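Local coordinates for SusD homolog (PDB 3FDH), which probably binds glycans at the outer membrane, as a SusD/RagB-family protein of the gut bacterium Bacteroides thetaiotaomicron, at residues 106-111 with 178-183. Numbering follows the deposited sequence.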
loop_
_atom_site.group_PDB
_atom_site.type_symbol
_atom_site.label_atom_id
_atom_site.label_comp_id
_atom_site.label_asym_id
_atom_site.label_seq_id
_atom_site.Cartn_x
_atom_site.Cartn_y
_atom_site.Cartn_z
ATOM N N ASP A 106 12.955 10.894 -23.332
ATOM C CA ASP A 106 13.455 11.150 -21.967
ATOM C C ASP A 106 12.368 11.176 -20.934
ATOM O O ASP A 106 12.575 10.733 -19.800
ATOM C CB ASP A 106 14.262 12.465 -21.918
ATOM C CG ASP A 106 15.538 12.385 -22.725
ATOM O OD1 ASP A 106 16.259 11.374 -22.599
ATOM O OD2 ASP A 106 15.829 13.339 -23.475
ATOM N N VAL A 107 11.195 11.649 -21.341
ATOM C CA VAL A 107 10.051 11.719 -20.434
ATOM C C VAL A 107 9.548 10.303 -20.115
ATOM O O VAL A 107 9.323 9.957 -18.969
ATOM C CB VAL A 107 8.938 12.654 -20.940
ATOM C CG1 VAL A 107 7.643 12.398 -20.153
ATOM C CG2 VAL A 107 9.403 14.129 -20.782
ATOM N N THR A 108 9.461 9.478 -21.147
ATOM C CA THR A 108 9.065 8.078 -21.003
ATOM C C THR A 108 10.092 7.382 -20.131
ATOM O O THR A 108 9.777 6.550 -19.292
ATOM C CB THR A 108 8.977 7.375 -22.389
ATOM O OG1 THR A 108 7.863 7.908 -23.111
ATOM C CG2 THR A 108 8.778 5.898 -22.229
ATOM N N ARG A 109 11.329 7.815 -20.303
ATOM C CA ARG A 109 12.448 7.231 -19.574
ATOM C C ARG A 109 12.298 7.509 -18.085
ATOM O O ARG A 109 12.530 6.650 -17.234
ATOM C CB ARG A 109 13.785 7.778 -20.083
ATOM C CG ARG A 109 14.972 7.011 -19.567
ATOM C CD ARG A 109 16.279 7.604 -20.029
ATOM N NE ARG A 109 17.315 6.578 -20.040
ATOM C CZ ARG A 109 18.609 6.807 -20.221
ATOM N NH1 ARG A 109 19.055 8.032 -20.391
ATOM N NH2 ARG A 109 19.461 5.800 -20.237
ATOM N N GLY A 110 11.898 8.738 -17.806
ATOM C CA GLY A 110 11.711 9.188 -16.445
ATOM C C GLY A 110 10.571 8.446 -15.787
ATOM O O GLY A 110 10.633 8.061 -14.620
HETATM N N MSE A 111 9.513 8.240 -16.546
HETATM C CA MSE A 111 8.364 7.520 -15.985
HETATM C C MSE A 111 8.807 6.106 -15.583
HETATM O O MSE A 111 8.412 5.573 -14.525
HETATM C CB MSE A 111 7.214 7.444 -16.991
HETATM C CG MSE A 111 6.686 8.794 -17.425
HETATM SE SE MSE A 111 5.401 8.666 -18.860
HETATM C CE MSE A 111 5.012 10.541 -19.087
ATOM N N ALA A 178 8.252 10.188 -29.210
ATOM C CA ALA A 178 7.000 9.452 -29.420
ATOM C C ALA A 178 6.049 9.728 -28.267
ATOM O O ALA A 178 6.415 9.625 -27.121
ATOM C CB ALA A 178 7.262 7.965 -29.546
ATOM N N ASP A 179 4.817 10.062 -28.606
ATOM C CA ASP A 179 3.760 10.381 -27.628
ATOM C C ASP A 179 3.313 9.168 -26.812
ATOM O O ASP A 179 2.745 8.205 -27.335
ATOM C CB ASP A 179 2.558 11.014 -28.343
ATOM C CG ASP A 179 1.556 11.604 -27.375
ATOM O OD1 ASP A 179 1.837 11.609 -26.150
ATOM O OD2 ASP A 179 0.495 12.071 -27.856
ATOM N N VAL A 180 3.544 9.272 -25.509
ATOM C CA VAL A 180 3.314 8.184 -24.566
ATOM C C VAL A 180 1.923 8.246 -23.928
ATOM O O VAL A 180 1.510 7.359 -23.176
ATOM C CB VAL A 180 4.352 8.229 -23.410
ATOM C CG1 VAL A 180 4.014 9.399 -22.454
ATOM C CG2 VAL A 180 4.371 6.889 -22.663
ATOM N N THR A 181 1.209 9.290 -24.289
ATOM C CA THR A 181 -0.073 9.599 -23.660
ATOM C C THR A 181 -0.999 8.415 -23.428
ATOM O O THR A 181 -1.475 8.202 -22.325
ATOM C CB THR A 181 -0.868 10.687 -24.428
ATOM O OG1 THR A 181 -0.115 11.901 -24.432
ATOM C CG2 THR A 181 -2.203 10.954 -23.748
ATOM N N GLU A 182 -1.263 7.661 -24.482
ATOM C CA GLU A 182 -2.271 6.585 -24.402
ATOM C C GLU A 182 -1.782 5.365 -23.638
ATOM O O GLU A 182 -2.580 4.533 -23.181
ATOM C CB GLU A 182 -2.765 6.207 -25.810
ATOM C CG GLU A 182 -3.469 7.371 -26.547
ATOM C CD GLU A 182 -4.697 7.928 -25.811
ATOM O OE1 GLU A 182 -5.333 7.183 -25.021
ATOM O OE2 GLU A 182 -5.043 9.117 -26.056
ATOM N N GLN A 183 -0.468 5.306 -23.445
ATOM C CA GLN A 183 0.178 4.187 -22.733
ATOM C C GLN A 183 0.408 4.503 -21.259
ATOM O O GLN A 183 0.599 3.622 -20.427
ATOM C CB GLN A 183 1.506 3.822 -23.388
ATOM C CG GLN A 183 1.379 3.105 -24.738
ATOM C CD GLN A 183 0.944 4.002 -25.838
ATOM O OE1 GLN A 183 1.601 5.002 -26.116
ATOM N NE2 GLN A 183 -0.152 3.633 -26.524
HETATM O O HOH W 1 7.573 7.259 -25.789
#
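At the first turns of helix 106-127, Thr108 and Met111, three residues apart and so on one helix face, receive Val180 from the loop that links helices 154-171 and 191-208. The two branches of Val180 divide the work. CG1 meets the end of selenomethionine Met111 tip to tip, 3.7 Å from CE and 3.9 Å from SE; the Met111 chain, extended beyond CG, carries its methyl across to the loop. CG2 lies 3.7 Å from Thr108 OG1, and CB of Val180 is closer still to that oxygen, at 3.5 Å, as the two side chains pass alongside, pointing opposite ways. With Thr108 OG1 set beside its own backbone N (chi1 -69°), the hydroxyl faces the loop. There it hydrogen-bonds to Asp176 OD2 and accepts from a water 2.8 Å from OG1; the same water donates to Ala178 O at 3.0 Å, bridging helix and loop. Val180 sits in the middle of an Asx turn, in which Thr181 N donates to Asp179 OD1 (3.0 Å) from above the carboxylate plane, 57° out of it, while Thr181 OG1 binds the same oxygen on its syn side at 2.6 Å. Leu25 of helix 21-37 touches both Val180 and Met111. All three residues that touch are buried: an Asx turn sets a valine against the first turns of a helix, in the mainly helical SusD-like fold.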